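PDB 5KZL: heme oxygenase from Leptospira interrogans, which catalyses the oxidative opening of the heme ring, which in this enzyme family yields biliverdin, carbon monoxide and free ferrous iron. Local coordinates for residues Asp109-Arg113 / Gln200-Leu204; Glu123-Ala127 / Gln192-Ala196; Tyr55-Glu59 / Arg132-Asp136. The protein carries 1 engineered substitution. All coordinates share one frame; numbering follows the deposited sequence. Where two conformers were deposited one is given.

Contact 1: residues Asp109-Arg113 / Gln200-Leu204; sequences DYVQR and QVFLL. With HEM (protoporphyrin IX containing Fe), chain B.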
# COMPACT_ATOMS: atom_id res chain seq x y z
N ASP A 109 -6.52 -13.57 -1.68
CA ASP A 109 -5.66 -14.12 -0.65
C ASP A 109 -5.09 -13.02 0.22
O ASP A 109 -4.94 -13.20 1.43
CB ASP A 109 -4.57 -14.99 -1.26
CG ASP A 109 -5.12 -16.27 -1.90
OD1 ASP A 109 -6.29 -16.64 -1.61
OD2 ASP A 109 -4.37 -16.90 -2.66
N TYR A 110 -4.80 -11.87 -0.40
CA TYR A 110 -4.26 -10.68 0.27
C TYR A 110 -5.35 -10.12 1.20
O TYR A 110 -5.08 -9.99 2.39
CB TYR A 110 -3.79 -9.65 -0.79
CG TYR A 110 -2.89 -8.51 -0.33
CD1 TYR A 110 -2.86 -8.09 1.00
CD2 TYR A 110 -2.13 -7.78 -1.25
CE1 TYR A 110 -2.08 -7.01 1.41
CE2 TYR A 110 -1.35 -6.70 -0.86
CZ TYR A 110 -1.31 -6.33 0.48
OH TYR A 110 -0.59 -5.22 0.85
N VAL A 111 -6.58 -9.91 0.70
CA VAL A 111 -7.73 -9.42 1.48
C VAL A 111 -8.03 -10.39 2.66
O VAL A 111 -8.27 -9.95 3.79
CB VAL A 111 -8.95 -9.17 0.54
CG1 VAL A 111 -10.26 -8.96 1.32
CG2 VAL A 111 -8.70 -7.99 -0.40
N GLN A 112 -7.97 -11.70 2.42
CA GLN A 112 -8.17 -12.68 3.47
C GLN A 112 -7.12 -12.50 4.57
O GLN A 112 -7.46 -12.56 5.75
CB GLN A 112 -8.06 -14.10 2.90
CG GLN A 112 -8.07 -15.20 3.96
CD GLN A 112 -9.44 -15.49 4.54
OE1 GLN A 112 -10.39 -14.70 4.44
NE2 GLN A 112 -9.57 -16.66 5.14
N ARG A 113 -5.86 -12.28 4.18
CA ARG A 113 -4.81 -12.08 5.15
C ARG A 113 -5.11 -10.88 6.01
O ARG A 113 -5.04 -11.00 7.23
CB ARG A 113 -3.41 -11.97 4.52
CG ARG A 113 -2.30 -11.74 5.53
CD ARG A 113 -2.03 -12.97 6.35
NE ARG A 113 -0.78 -12.90 7.10
CZ ARG A 113 -0.00 -13.95 7.31
NH1 ARG A 113 -0.33 -15.14 6.81
NH2 ARG A 113 1.12 -13.83 8.01
N GLN A 200 5.64 -10.90 4.81
CA GLN A 200 4.46 -11.57 4.24
C GLN A 200 3.72 -10.59 3.33
O GLN A 200 3.30 -10.98 2.23
CB GLN A 200 3.52 -12.02 5.37
CG GLN A 200 3.50 -13.51 5.65
CD GLN A 200 3.16 -14.32 4.44
OE1 GLN A 200 2.02 -14.39 3.95
NE2 GLN A 200 4.18 -14.91 3.90
N VAL A 201 3.58 -9.34 3.76
CA VAL A 201 2.90 -8.29 2.97
C VAL A 201 3.67 -8.08 1.66
O VAL A 201 3.03 -8.04 0.61
CB VAL A 201 2.67 -6.95 3.73
CG1 VAL A 201 1.89 -5.96 2.86
CG2 VAL A 201 1.93 -7.18 5.04
N PHE A 202 5.02 -7.97 1.71
CA PHE A 202 5.80 -7.81 0.47
C PHE A 202 5.51 -8.98 -0.46
O PHE A 202 5.30 -8.76 -1.65
CB PHE A 202 7.32 -7.70 0.73
CG PHE A 202 7.80 -6.29 0.98
CD1 PHE A 202 8.01 -5.40 -0.08
CD2 PHE A 202 8.08 -5.85 2.27
CE1 PHE A 202 8.44 -4.09 0.16
CE2 PHE A 202 8.51 -4.55 2.51
CZ PHE A 202 8.67 -3.67 1.46
N LEU A 203 5.44 -10.21 0.09
CA LEU A 203 5.15 -11.40 -0.73
C LEU A 203 3.76 -11.33 -1.35
O LEU A 203 3.58 -11.72 -2.53
CB LEU A 203 5.26 -12.67 0.14
CG LEU A 203 5.38 -13.97 -0.66
CD1 LEU A 203 6.80 -14.12 -1.30
CD2 LEU A 203 5.06 -15.17 0.23
N LEU A 204 2.77 -10.81 -0.59
CA LEU A 204 1.39 -10.71 -1.11
C LEU A 204 1.32 -9.69 -2.24
O LEU A 204 0.61 -9.93 -3.21
CB LEU A 204 0.39 -10.41 0.01
CG LEU A 204 0.13 -11.58 1.01
CD1 LEU A 204 -0.45 -11.06 2.31
CD2 LEU A 204 -0.82 -12.59 0.43
CHA HEM B . 10.64 3.26 0.07
CHB HEM B . 7.42 -0.22 -0.17
CHC HEM B . 8.15 -0.43 -4.89
CHD HEM B . 10.59 3.55 -4.68
C1A HEM B . 9.70 2.34 0.40
C2A HEM B . 9.32 2.04 1.75
C3A HEM B . 8.44 1.04 1.67
C4A HEM B . 8.25 0.74 0.32
CMA HEM B . 7.73 0.39 2.79
CAA HEM B . 9.81 2.70 3.01
CBA HEM B . 11.20 2.20 3.46
CGA HEM B . 11.53 2.76 4.78
O1A HEM B . 11.70 2.05 5.72
O2A HEM B . 11.63 3.98 4.88
C1B HEM B . 7.35 -0.61 -1.49
C2B HEM B . 6.57 -1.76 -1.95
C3B HEM B . 6.80 -1.80 -3.28
C4B HEM B . 7.71 -0.69 -3.61
CMB HEM B . 5.69 -2.66 -1.17
CAB HEM B . 6.32 -2.69 -4.26
CBB HEM B . 5.81 -3.72 -3.82
C1C HEM B . 8.75 0.71 -5.32
C2C HEM B . 8.82 1.17 -6.66
C3C HEM B . 9.52 2.32 -6.58
C4C HEM B . 9.83 2.57 -5.19
CMC HEM B . 8.23 0.51 -7.90
CAC HEM B . 9.85 3.15 -7.72
CBC HEM B . 10.15 4.37 -7.56
C1D HEM B . 10.90 3.74 -3.35
C2D HEM B . 11.80 4.82 -2.87
C3D HEM B . 11.78 4.75 -1.56
C4D HEM B . 10.89 3.62 -1.23
CMD HEM B . 12.51 5.82 -3.70
CAD HEM B . 12.57 5.62 -0.62
CBD HEM B . 12.03 6.99 -0.47
CGD HEM B . 12.82 7.83 0.48
O1D HEM B . 13.57 7.35 1.24
O2D HEM B . 12.64 9.01 0.45
NA HEM B . 9.03 1.50 -0.40
NB HEM B . 7.97 -0.12 -2.51
NC HEM B . 9.36 1.55 -4.52
ND HEM B . 10.39 3.08 -2.32
FE HEM B . 9.23 1.53 -2.43
O HOH W 1 7.45 2.92 -2.70

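Contact 2: residues Glu123-Ala127 / Gln192-Ala196; sequences ELLAA and QSILA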
# COMPACT_ATOMS: atom_id res chain seq x y z
N GLU A 123 -2.61 -5.86 16.07
CA GLU A 123 -1.34 -5.11 16.17
C GLU A 123 -0.47 -5.34 14.91
O GLU A 123 0.32 -4.47 14.55
CB GLU A 123 -0.53 -5.54 17.41
CG GLU A 123 -1.29 -5.31 18.72
CD GLU A 123 -2.44 -6.25 19.07
OE1 GLU A 123 -2.48 -7.38 18.52
OE2 GLU A 123 -3.31 -5.85 19.88
N LEU A 124 -0.62 -6.51 14.26
CA LEU A 124 0.16 -6.79 13.04
C LEU A 124 -0.29 -5.94 11.82
O LEU A 124 0.42 -5.91 10.81
CB LEU A 124 0.17 -8.29 12.70
CG LEU A 124 0.85 -9.26 13.70
CD1 LEU A 124 0.76 -10.69 13.18
CD2 LEU A 124 2.33 -8.92 13.91
N LEU A 125 -1.44 -5.23 11.93
CA LEU A 125 -1.87 -4.31 10.87
C LEU A 125 -0.85 -3.16 10.73
O LEU A 125 -0.78 -2.52 9.67
CB LEU A 125 -3.29 -3.75 11.13
CG LEU A 125 -4.44 -4.74 10.94
CD1 LEU A 125 -5.77 -4.09 11.32
CD2 LEU A 125 -4.49 -5.29 9.49
N ALA A 126 0.00 -2.96 11.77
CA ALA A 126 1.10 -1.98 11.71
C ALA A 126 2.01 -2.31 10.52
O ALA A 126 2.49 -1.40 9.86
CB ALA A 126 1.91 -1.98 13.01
N ALA A 127 2.23 -3.62 10.25
CA ALA A 127 3.05 -4.11 9.13
C ALA A 127 2.44 -3.75 7.78
O ALA A 127 3.16 -3.36 6.86
CB ALA A 127 3.22 -5.61 9.21
N GLN A 192 9.60 -8.13 16.25
CA GLN A 192 9.98 -9.24 15.37
C GLN A 192 8.77 -9.82 14.64
O GLN A 192 8.89 -10.14 13.44
CB GLN A 192 10.74 -10.33 16.11
CG GLN A 192 12.20 -9.97 16.38
CD GLN A 192 12.97 -9.72 15.10
OE1 GLN A 192 13.06 -10.54 14.18
NE2 GLN A 192 13.50 -8.54 14.99
N SER A 193 7.62 -9.95 15.34
CA SER A 193 6.36 -10.44 14.74
C SER A 193 5.88 -9.42 13.70
O SER A 193 5.39 -9.81 12.63
CB SER A 193 5.30 -10.65 15.82
OG SER A 193 5.66 -11.67 16.73
N ILE A 194 6.05 -8.10 13.98
CA ILE A 194 5.67 -7.04 13.02
C ILE A 194 6.57 -7.14 11.78
O ILE A 194 6.07 -7.06 10.65
CB ILE A 194 5.62 -5.61 13.66
CG1 ILE A 194 4.52 -5.54 14.77
CG2 ILE A 194 5.32 -4.53 12.57
CD1 ILE A 194 4.66 -4.39 15.74
N LEU A 195 7.89 -7.39 11.98
CA LEU A 195 8.81 -7.61 10.84
C LEU A 195 8.39 -8.85 9.99
O LEU A 195 8.34 -8.76 8.76
CB LEU A 195 10.27 -7.71 11.35
CG LEU A 195 11.35 -8.05 10.32
CD1 LEU A 195 11.39 -7.03 9.16
CD2 LEU A 195 12.72 -8.18 11.00
N ALA A 196 8.05 -9.98 10.64
CA ALA A 196 7.60 -11.22 9.97
C ALA A 196 6.33 -10.93 9.13
O ALA A 196 6.27 -11.32 7.95
CB ALA A 196 7.32 -12.29 11.00

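Contact 3: residues Tyr55-Glu59 / Arg132-Asp136; sequences YESME and RYLGD. With HEM (protoporphyrin IX containing Fe), chain B.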
# COMPACT_ATOMS: atom_id res chain seq x y z
N TYR A 55 -6.73 -1.97 -0.39
CA TYR A 55 -6.90 -0.78 0.45
C TYR A 55 -8.30 -0.68 1.05
O TYR A 55 -8.40 -0.23 2.17
CB TYR A 55 -6.52 0.49 -0.32
CG TYR A 55 -5.02 0.64 -0.50
CD1 TYR A 55 -4.24 1.28 0.45
CD2 TYR A 55 -4.39 0.14 -1.64
CE1 TYR A 55 -2.87 1.45 0.27
CE2 TYR A 55 -3.01 0.32 -1.84
CZ TYR A 55 -2.26 0.97 -0.88
OH TYR A 55 -0.92 1.14 -1.05
N GLU A 56 -9.36 -1.10 0.33
CA GLU A 56 -10.72 -1.10 0.88
C GLU A 56 -10.74 -1.94 2.15
O GLU A 56 -11.26 -1.49 3.17
CB GLU A 56 -11.72 -1.65 -0.15
CG GLU A 56 -13.10 -1.93 0.43
CD GLU A 56 -14.07 -2.51 -0.58
OE1 GLU A 56 -13.78 -3.58 -1.16
OE2 GLU A 56 -15.13 -1.88 -0.81
N SER A 57 -10.17 -3.16 2.10
CA SER A 57 -10.09 -4.08 3.24
C SER A 57 -9.19 -3.52 4.35
O SER A 57 -9.61 -3.47 5.51
CB SER A 57 -9.58 -5.44 2.81
OG SER A 57 -9.62 -6.32 3.93
N MET A 58 -7.95 -3.08 3.98
CA MET A 58 -7.04 -2.53 4.98
C MET A 58 -7.68 -1.36 5.72
O MET A 58 -7.59 -1.33 6.95
CB MET A 58 -5.69 -2.17 4.34
CG MET A 58 -4.69 -1.64 5.33
SD MET A 58 -3.01 -1.56 4.68
CE MET A 58 -3.20 -0.37 3.44
N GLU A 59 -8.38 -0.44 5.01
CA GLU A 59 -9.04 0.73 5.61
C GLU A 59 -10.26 0.34 6.42
O GLU A 59 -10.47 0.92 7.49
CB GLU A 59 -9.31 1.82 4.56
CG GLU A 59 -7.94 2.28 4.05
CD GLU A 59 -7.71 2.97 2.72
OE1 GLU A 59 -8.67 3.44 2.08
OE2 GLU A 59 -6.51 3.11 2.36
N ARG A 132 2.55 -0.87 2.77
CA ARG A 132 1.80 -0.10 1.79
C ARG A 132 1.90 1.44 1.99
O ARG A 132 2.41 2.10 1.09
CB ARG A 132 0.32 -0.57 1.70
CG ARG A 132 0.11 -1.92 0.95
CD ARG A 132 0.86 -2.13 -0.39
NE ARG A 132 0.82 -0.96 -1.29
CZ ARG A 132 1.47 -0.83 -2.44
NH1 ARG A 132 2.21 -1.83 -2.92
NH2 ARG A 132 1.40 0.31 -3.12
N TYR A 133 1.41 2.02 3.10
CA TYR A 133 1.40 3.50 3.21
C TYR A 133 2.74 4.17 3.26
O TYR A 133 2.89 5.21 2.60
CB TYR A 133 0.59 3.98 4.41
CG TYR A 133 -0.86 3.57 4.40
CD1 TYR A 133 -1.65 3.70 3.25
CD2 TYR A 133 -1.49 3.15 5.57
CE1 TYR A 133 -3.00 3.37 3.26
CE2 TYR A 133 -2.84 2.83 5.59
CZ TYR A 133 -3.59 2.94 4.44
OH TYR A 133 -4.91 2.59 4.48
N LEU A 134 3.72 3.64 4.03
CA LEU A 134 5.00 4.36 4.03
C LEU A 134 5.66 4.28 2.64
O LEU A 134 6.25 5.26 2.21
CB LEU A 134 5.94 3.94 5.19
CG LEU A 134 7.20 4.81 5.36
CD1 LEU A 134 6.88 6.31 5.48
CD2 LEU A 134 8.05 4.32 6.51
N GLY A 135 5.46 3.16 1.93
CA GLY A 135 5.94 3.00 0.56
C GLY A 135 5.27 3.99 -0.38
O GLY A 135 5.94 4.64 -1.18
N ASP A 136 3.93 4.14 -0.24
CA ASP A 136 3.13 5.07 -1.06
C ASP A 136 3.58 6.52 -0.85
O ASP A 136 3.79 7.26 -1.80
CB ASP A 136 1.64 4.99 -0.72
CG ASP A 136 0.96 3.67 -0.96
OD1 ASP A 136 1.43 2.90 -1.82
OD2 ASP A 136 -0.08 3.42 -0.31
CHA HEM B . 10.64 3.26 0.07
CHB HEM B . 7.42 -0.22 -0.17
CHC HEM B . 8.15 -0.43 -4.89
CHD HEM B . 10.59 3.55 -4.68
C1A HEM B . 9.70 2.34 0.40
C2A HEM B . 9.32 2.04 1.75
C3A HEM B . 8.44 1.04 1.67
C4A HEM B . 8.25 0.74 0.32
CMA HEM B . 7.73 0.39 2.79
CAA HEM B . 9.81 2.70 3.01
CBA HEM B . 11.20 2.20 3.46
CGA HEM B . 11.53 2.76 4.78
O1A HEM B . 11.70 2.05 5.72
O2A HEM B . 11.63 3.98 4.88
C1B HEM B . 7.35 -0.61 -1.49
C2B HEM B . 6.57 -1.76 -1.95
C3B HEM B . 6.80 -1.80 -3.28
C4B HEM B . 7.71 -0.69 -3.61
CMB HEM B . 5.69 -2.66 -1.17
CAB HEM B . 6.32 -2.69 -4.26
CBB HEM B . 5.81 -3.72 -3.82
C1C HEM B . 8.75 0.71 -5.32
C2C HEM B . 8.82 1.17 -6.66
C3C HEM B . 9.52 2.32 -6.58
C4C HEM B . 9.83 2.57 -5.19
CMC HEM B . 8.23 0.51 -7.90
CAC HEM B . 9.85 3.15 -7.72
CBC HEM B . 10.15 4.37 -7.56
C1D HEM B . 10.90 3.74 -3.35
C2D HEM B . 11.80 4.82 -2.87
C3D HEM B . 11.78 4.75 -1.56
C4D HEM B . 10.89 3.62 -1.23
CMD HEM B . 12.51 5.82 -3.70
CAD HEM B . 12.57 5.62 -0.62
CBD HEM B . 12.03 6.99 -0.47
CGD HEM B . 12.82 7.83 0.48
O1D HEM B . 13.57 7.35 1.24
O2D HEM B . 12.64 9.01 0.45
NA HEM B . 9.03 1.50 -0.40
NB HEM B . 7.97 -0.12 -2.51
NC HEM B . 9.36 1.55 -4.52
ND HEM B . 10.39 3.08 -2.32
FE HEM B . 9.23 1.53 -2.43
O HOH W 1 7.45 2.92 -2.70

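Contact 1: residues Asp109-Arg113 / Gln200-Leu204
Tyr110 receives the first side-chain carbon of Leu204 on its ring face: Leu204 CB stands 3.9 Å from the ring centroid and only 16° off its normal, a CH-pi contact, while Leu204 CD1 touches the ring rim at Tyr110 CD1. The setting is the all-helical fold of the heme oxygenase family, in which helices 105-120 and 188-210 run nearly antiparallel, at 155° with their local axes 10.6 Å apart. With CG anti to the backbone N (chi1 -165°), the Tyr110 ring reaches across to the neighbouring helix and puts its hydroxyl beside Val201, with Tyr110 OH to Val201 CG1 at 3.3 Å. That hydroxyl is hydrogen-bonded to Asn205, one residue beyond Leu204. The branched end of Leu204 is shared out: CD1 also meets the aliphatic part of Arg113, with Leu204 CD1 to Arg113 CG at 3.8 Å, while CD2 rests near the backbone of Tyr110. Farther out, Arg113 bends at chi2 and passes Gln200 at about a right angle, its guanidinium salt-bridged to Glu197 of the same partner helix. Phe202 points to the other side of helix 188-210, where Phe202 CE1 comes within 3.4 Å of the heme methyl CMB. At the outer margin, Gln200 CG packs over one face of the Arg113 guanidinium, 3.4 Å from Arg113 NH2.

Contact 2: residues Glu123-Ala127 / Gln192-Ala196
Ile194 turns its two branches to different parts of the facing segment, CG1 toward Leu124 and CG2 toward Ala126 and Ala127. The contact belongs to the helical heme oxygenase fold and joins the N-terminal part of helix 125-151, with 3-10 geometry at 123-124, to helix 188-210. Because CG2 lies anti to the backbone N of Ile194 while CG1 sits beside that N (chi1 -63°), the residue spreads along the opposing backbone. Ile194 CG2 is 4.1 Å from Ala127 CB and 4.3 Å from Ala126 CB, and both alanine methyls point toward helix 188-210. The nearest pair of CA atoms, those of Leu124 and Ile194, is 5.5 Å apart. The first side-chain bond of Leu124 runs alongside the partner helix, and its end turns in, so that its CD2 methyl lies 4.1 Å from Ile194 CG1 and 3.9 Å from Ser193 CB. No hydrogen bond crosses between the segments; apolar packing joins them. Methyls also meet backbone oxygens: Leu124 CD2 approaches Ser193 O at 3.4 Å, and Ala127 CB stands 3.5 Å from Ile194 O, a carbonyl that accepts a hydrogen bond from Ser198 OG.

Contact 3: residues Tyr55-Glu59 / Arg132-Asp136
With CG placed beside the backbone N in both residues (chi1 -73° for Tyr55, -60° for Tyr133), the two tyrosines reach past each other in opposite directions, each delivering its hydroxyl to the other helix. The rings meet obliquely, planes at 41°, with Tyr55 CE1 3.6 Å from Tyr133 CE1. This exchange shows how helices whose local axes lie 13.4 Å apart can be joined through a buried polar network. Tyr55 OH donates to Asp136 OD2 at 2.5 Å, using the syn lone pair of the carboxylate. It also accepts from Arg132 NE at 2.7 Å, an almost in-plane bond for the guanidinium, which stands nearly perpendicular to the tyrosine ring; Arg132 NH2 adds a weak second bond. Bends at chi2 and chi3 fold Arg132 back over its own helix, where NH2 forms a salt bridge with Asp136 OD1. The hydroxyl is thus held between an arginine and an aspartate whose charges probably compensate each other. In the reverse direction, Tyr133 OH donates to Glu59 OE2 at 2.7 Å, on the anti side of that carboxylate, which also receives the backbone N-H groups of Arg81 and Lys82. In one of its two conformers, Met58 lays CE over one face of the Tyr133 ring, 3.9 Å from its centroid, a CH-pi contact, with SD placed obliquely in a Met-aromatic contact. Gly135 lets the heme approach closely, its CA 3.2 Å from heme C4A, and Gly135 O accepts from the water bound to the iron. Helices 41-64 and 125-151 meet in the protein core, the latter lying between the former and the heme, with Val111 of helix 105-120 packing on Ser57 and Tyr177 of helix 170-183 on Leu134.

The three contacts illustrate how a ligand pocket can be built from shared helices. Helix 188-210 serves contacts 1 and 2, whose centres are 13 Å apart, while helix 125-151 serves contacts 2 and 3, 14 Å apart. Contacts 1 and 3 touch directly: Tyr110 OH lies 3.4 Å from Arg132 CG, and Asn205 ties the two together by bonding both Tyr110 OH and Arg132 NH1. Both also reach the heme, contact 1 through Phe202 and contact 3 through Arg132, Leu134 and Gly135. Contact 2 sits farther out, the side chain of Ala127 about 10 Å from the heme, and joins the same two helices that bring these pocket residues to the cofactor.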